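Local coordinates for protein 2,3-bisphosphoglycerate-independent phosphoglycerate mutase (Pyrococcus horikoshii, PDB 2ZKT) that probably interconverts 2-phosphoglycerate and 3-phosphoglycerate in glycolysis, as a metal-binding, cofactor-independent phosphoglycerate mutase of the alkaline phosphatase superfamily, at residues B[244-250]-B[294-300]. Sequence-based numbering, arbitrary orientation.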
ATOM      1  N   VAL B 244     -19.909 -12.788 -27.389  1.00 49.45           N
ATOM      2  CA  VAL B 244     -19.126 -13.463 -26.367  1.00 48.91           C
ATOM      3  C   VAL B 244     -20.032 -13.991 -25.252  1.00 49.38           C
ATOM      4  O   VAL B 244     -21.216 -13.608 -25.148  1.00 50.32           O
ATOM      5  CB  VAL B 244     -18.114 -12.476 -25.699  1.00 49.02           C
ATOM      6  CG1 VAL B 244     -17.138 -11.919 -26.738  1.00 51.65           C
ATOM      7  CG2 VAL B 244     -18.882 -11.340 -25.008  1.00 43.66           C
ATOM      8  N   LYS B 245     -19.471 -14.890 -24.435  1.00 48.01           N
ATOM      9  CA  LYS B 245     -20.187 -15.412 -23.274  1.00 50.26           C
ATOM     10  C   LYS B 245     -19.604 -14.523 -22.181  1.00 49.76           C
ATOM     11  O   LYS B 245     -18.373 -14.401 -22.074  1.00 49.45           O
ATOM     12  CB  LYS B 245     -19.837 -16.885 -22.997  1.00 49.51           C
ATOM     13  CG  LYS B 245     -20.361 -17.855 -24.050  1.00 52.26           C
ATOM     14  CD  LYS B 245     -19.901 -19.283 -23.768  1.00 52.80           C
ATOM     15  CE  LYS B 245     -20.411 -20.244 -24.841  1.00 61.38           C
ATOM     16  NZ  LYS B 245     -19.953 -21.652 -24.608  1.00 68.45           N
ATOM     17  N   ALA B 246     -20.473 -13.883 -21.398  1.00 50.31           N
ATOM     18  CA  ALA B 246     -20.020 -12.982 -20.349  1.00 49.42           C
ATOM     19  C   ALA B 246     -20.578 -13.317 -18.965  1.00 49.45           C
ATOM     20  O   ALA B 246     -21.793 -13.460 -18.791  1.00 50.65           O
ATOM     21  CB  ALA B 246     -20.385 -11.540 -20.730  1.00 48.71           C
ATOM     22  N   ALA B 247     -19.679 -13.421 -17.979  1.00 48.75           N
ATOM     23  CA  ALA B 247     -20.061 -13.722 -16.596  1.00 48.27           C
ATOM     24  C   ALA B 247     -19.505 -12.662 -15.641  1.00 49.14           C
ATOM     25  O   ALA B 247     -18.513 -11.999 -15.944  1.00 48.79           O
ATOM     26  CB  ALA B 247     -19.533 -15.098 -16.191  1.00 47.80           C
ATOM     27  N   GLY B 248     -20.144 -12.510 -14.483  1.00 48.98           N
ATOM     28  CA  GLY B 248     -19.674 -11.533 -13.506  1.00 47.72           C
ATOM     29  C   GLY B 248     -19.738 -12.007 -12.055  1.00 47.78           C
ATOM     30  O   GLY B 248     -20.691 -12.676 -11.641  1.00 47.27           O
ATOM     31  N   VAL B 249     -18.704 -11.671 -11.287  1.00 47.22           N
ATOM     32  CA  VAL B 249     -18.645 -12.014  -9.868  1.00 49.30           C
ATOM     33  C   VAL B 249     -19.074 -10.734  -9.152  1.00 49.78           C
ATOM     34  O   VAL B 249     -18.306  -9.773  -9.067  1.00 51.06           O
ATOM     35  CB  VAL B 249     -17.210 -12.390  -9.444  1.00 48.29           C
ATOM     36  CG1 VAL B 249     -17.155 -12.623  -7.939  1.00 50.30           C
ATOM     37  CG2 VAL B 249     -16.763 -13.628 -10.194  1.00 47.09           C
ATOM     38  N   ILE B 250     -20.302 -10.715  -8.638  1.00 51.42           N
ATOM     39  CA  ILE B 250     -20.811  -9.509  -7.996  1.00 50.51           C
ATOM     40  C   ILE B 250     -21.635  -9.803  -6.744  1.00 51.63           C
ATOM     41  O   ILE B 250     -22.315 -10.826  -6.669  1.00 50.84           O
ATOM     42  CB  ILE B 250     -21.701  -8.743  -8.990  1.00 51.45           C
ATOM     43  CG1 ILE B 250     -21.001  -8.689 -10.359  1.00 46.95           C
ATOM     44  CG2 ILE B 250     -22.030  -7.350  -8.445  1.00 48.50           C
ATOM     45  CD1 ILE B 250     -21.869  -8.157 -11.476  1.00 49.08           C
ATOM     46  N   TYR B 294     -16.067 -18.759 -19.995  1.00 56.02           N
ATOM     47  CA  TYR B 294     -16.604 -17.511 -20.526  1.00 54.79           C
ATOM     48  C   TYR B 294     -15.497 -16.742 -21.238  1.00 54.10           C
ATOM     49  O   TYR B 294     -14.313 -16.952 -20.957  1.00 54.09           O
ATOM     50  CB  TYR B 294     -17.180 -16.674 -19.378  1.00 53.99           C
ATOM     51  CG  TYR B 294     -18.503 -17.193 -18.841  1.00 52.66           C
ATOM     52  CD1 TYR B 294     -19.714 -16.791 -19.416  1.00 52.61           C
ATOM     53  CD2 TYR B 294     -18.547 -18.073 -17.749  1.00 54.13           C
ATOM     54  CE1 TYR B 294     -20.941 -17.244 -18.920  1.00 54.77           C
ATOM     55  CE2 TYR B 294     -19.771 -18.538 -17.245  1.00 54.07           C
ATOM     56  CZ  TYR B 294     -20.966 -18.116 -17.838  1.00 55.28           C
ATOM     57  OH  TYR B 294     -22.187 -18.564 -17.368  1.00 51.92           O
ATOM     58  N   ASP B 295     -15.872 -15.862 -22.162  1.00 53.07           N
ATOM     59  CA  ASP B 295     -14.867 -15.078 -22.893  1.00 52.39           C
ATOM     60  C   ASP B 295     -14.541 -13.780 -22.155  1.00 50.69           C
ATOM     61  O   ASP B 295     -13.403 -13.322 -22.165  1.00 50.25           O
ATOM     62  CB  ASP B 295     -15.369 -14.730 -24.297  1.00 52.61           C
ATOM     63  CG  ASP B 295     -15.898 -15.935 -25.036  1.00 56.37           C
ATOM     64  OD1 ASP B 295     -15.099 -16.870 -25.292  1.00 61.07           O
ATOM     65  OD2 ASP B 295     -17.115 -15.946 -25.357  1.00 57.37           O
ATOM     66  N   PHE B 296     -15.553 -13.205 -21.508  1.00 49.96           N
ATOM     67  CA  PHE B 296     -15.398 -11.947 -20.782  1.00 47.68           C
ATOM     68  C   PHE B 296     -15.909 -12.108 -19.352  1.00 47.10           C
ATOM     69  O   PHE B 296     -17.054 -12.540 -19.138  1.00 46.59           O
ATOM     70  CB  PHE B 296     -16.203 -10.843 -21.490  1.00 46.71           C
ATOM     71  CG  PHE B 296     -15.828  -9.452 -21.065  1.00 46.24           C
ATOM     72  CD1 PHE B 296     -14.735  -8.802 -21.648  1.00 45.77           C
ATOM     73  CD2 PHE B 296     -16.544  -8.797 -20.061  1.00 44.15           C
ATOM     74  CE1 PHE B 296     -14.361  -7.525 -21.240  1.00 50.75           C
ATOM     75  CE2 PHE B 296     -16.176  -7.512 -19.645  1.00 42.10           C
ATOM     76  CZ  PHE B 296     -15.088  -6.877 -20.232  1.00 48.93           C
ATOM     77  N   VAL B 297     -15.063 -11.760 -18.377  1.00 45.15           N
ATOM     78  CA  VAL B 297     -15.443 -11.858 -16.972  1.00 43.98           C
ATOM     79  C   VAL B 297     -15.311 -10.501 -16.281  1.00 43.09           C
ATOM     80  O   VAL B 297     -14.307  -9.793 -16.444  1.00 42.34           O
ATOM     81  CB  VAL B 297     -14.568 -12.920 -16.212  1.00 44.53           C
ATOM     82  CG1 VAL B 297     -14.800 -12.835 -14.705  1.00 42.18           C
ATOM     83  CG2 VAL B 297     -14.920 -14.330 -16.705  1.00 44.40           C
ATOM     84  N   PHE B 298     -16.339 -10.147 -15.512  1.00 42.45           N
ATOM     85  CA  PHE B 298     -16.384  -8.888 -14.776  1.00 43.00           C
ATOM     86  C   PHE B 298     -16.358  -9.188 -13.268  1.00 44.43           C
ATOM     87  O   PHE B 298     -17.133 -10.006 -12.775  1.00 47.31           O
ATOM     88  CB  PHE B 298     -17.673  -8.132 -15.152  1.00 42.89           C
ATOM     89  CG  PHE B 298     -17.951  -6.926 -14.295  1.00 41.81           C
ATOM     90  CD1 PHE B 298     -17.122  -5.800 -14.351  1.00 43.59           C
ATOM     91  CD2 PHE B 298     -19.034  -6.920 -13.415  1.00 39.40           C
ATOM     92  CE1 PHE B 298     -17.371  -4.681 -13.537  1.00 46.73           C
ATOM     93  CE2 PHE B 298     -19.292  -5.805 -12.592  1.00 42.91           C
ATOM     94  CZ  PHE B 298     -18.459  -4.685 -12.654  1.00 44.10           C
ATOM     95  N   LEU B 299     -15.462  -8.530 -12.537  1.00 44.45           N
ATOM     96  CA  LEU B 299     -15.338  -8.727 -11.090  1.00 47.14           C
ATOM     97  C   LEU B 299     -15.534  -7.388 -10.374  1.00 47.57           C
ATOM     98  O   LEU B 299     -14.869  -6.391 -10.692  1.00 49.20           O
ATOM     99  CB  LEU B 299     -13.953  -9.307 -10.754  1.00 46.13           C
ATOM    100  CG  LEU B 299     -13.550  -9.411  -9.273  1.00 48.74           C
ATOM    101  CD1 LEU B 299     -14.586 -10.192  -8.480  1.00 53.77           C
ATOM    102  CD2 LEU B 299     -12.194 -10.089  -9.175  1.00 50.56           C
ATOM    103  N   HIS B 300     -16.446  -7.369  -9.407  1.00 48.16           N
ATOM    104  CA  HIS B 300     -16.741  -6.150  -8.657  1.00 48.14           C
ATOM    105  C   HIS B 300     -16.368  -6.288  -7.169  1.00 48.82           C
ATOM    106  O   HIS B 300     -16.589  -7.334  -6.558  1.00 50.64           O
ATOM    107  CB  HIS B 300     -18.232  -5.825  -8.827  1.00 47.05           C
ATOM    108  CG  HIS B 300     -18.626  -4.469  -8.324  1.00 48.16           C
ATOM    109  ND1 HIS B 300     -18.906  -4.218  -6.994  1.00 52.12           N
ATOM    110  CD2 HIS B 300     -18.794  -3.289  -8.974  1.00 47.98           C
ATOM    111  CE1 HIS B 300     -19.232  -2.940  -6.846  1.00 47.35           C
ATOM    112  NE2 HIS B 300     -19.172  -2.356  -8.033  1.00 49.17           N
TER
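Tyr294 reaches across to Lys245 and Ala247 just where strands 246-249 and 296-301 begin to pair. Tyr294 CB lies 3.7 Å from Lys245 O. CG stands anti to its own carbonyl carbon (chi1 -74°), which carries the ring over to the neighbouring strand. Tyr294 CD1 meets Lys245 CB at 3.6 Å, with Lys245 C at the ring edge. Ala247 CB sits over the ring centre, 3.5 Å from both Tyr294 CG and CD2, in a CH-pi contact 6° off the ring normal. CE1, CE2 and CZ border the same methyl. OH hydrogen-bonds to Asp265 and Tyr267 of the next strand. A leucine here would probably leave Asp265 without this hydroxyl partner and the Ala247 methyl without its aromatic face. Beside the ring, Asp295 OD2 accepts Lys245 N at 2.7 Å through its anti side. Lys245 O takes two donors, Asp295 N and Phe296 N. Parallel pairing continues from Ala247 N to Phe296 O, Phe298 N to Ala247 O, Val249 N to Phe298 O and His300 N to Val249 O. His300 ends the pair near a bound zinc ion. Both strands are inner ones of the central sheet, and helix 280-291 covers Val249 and Leu299, as in the alkaline phosphatase-like alpha/beta fold.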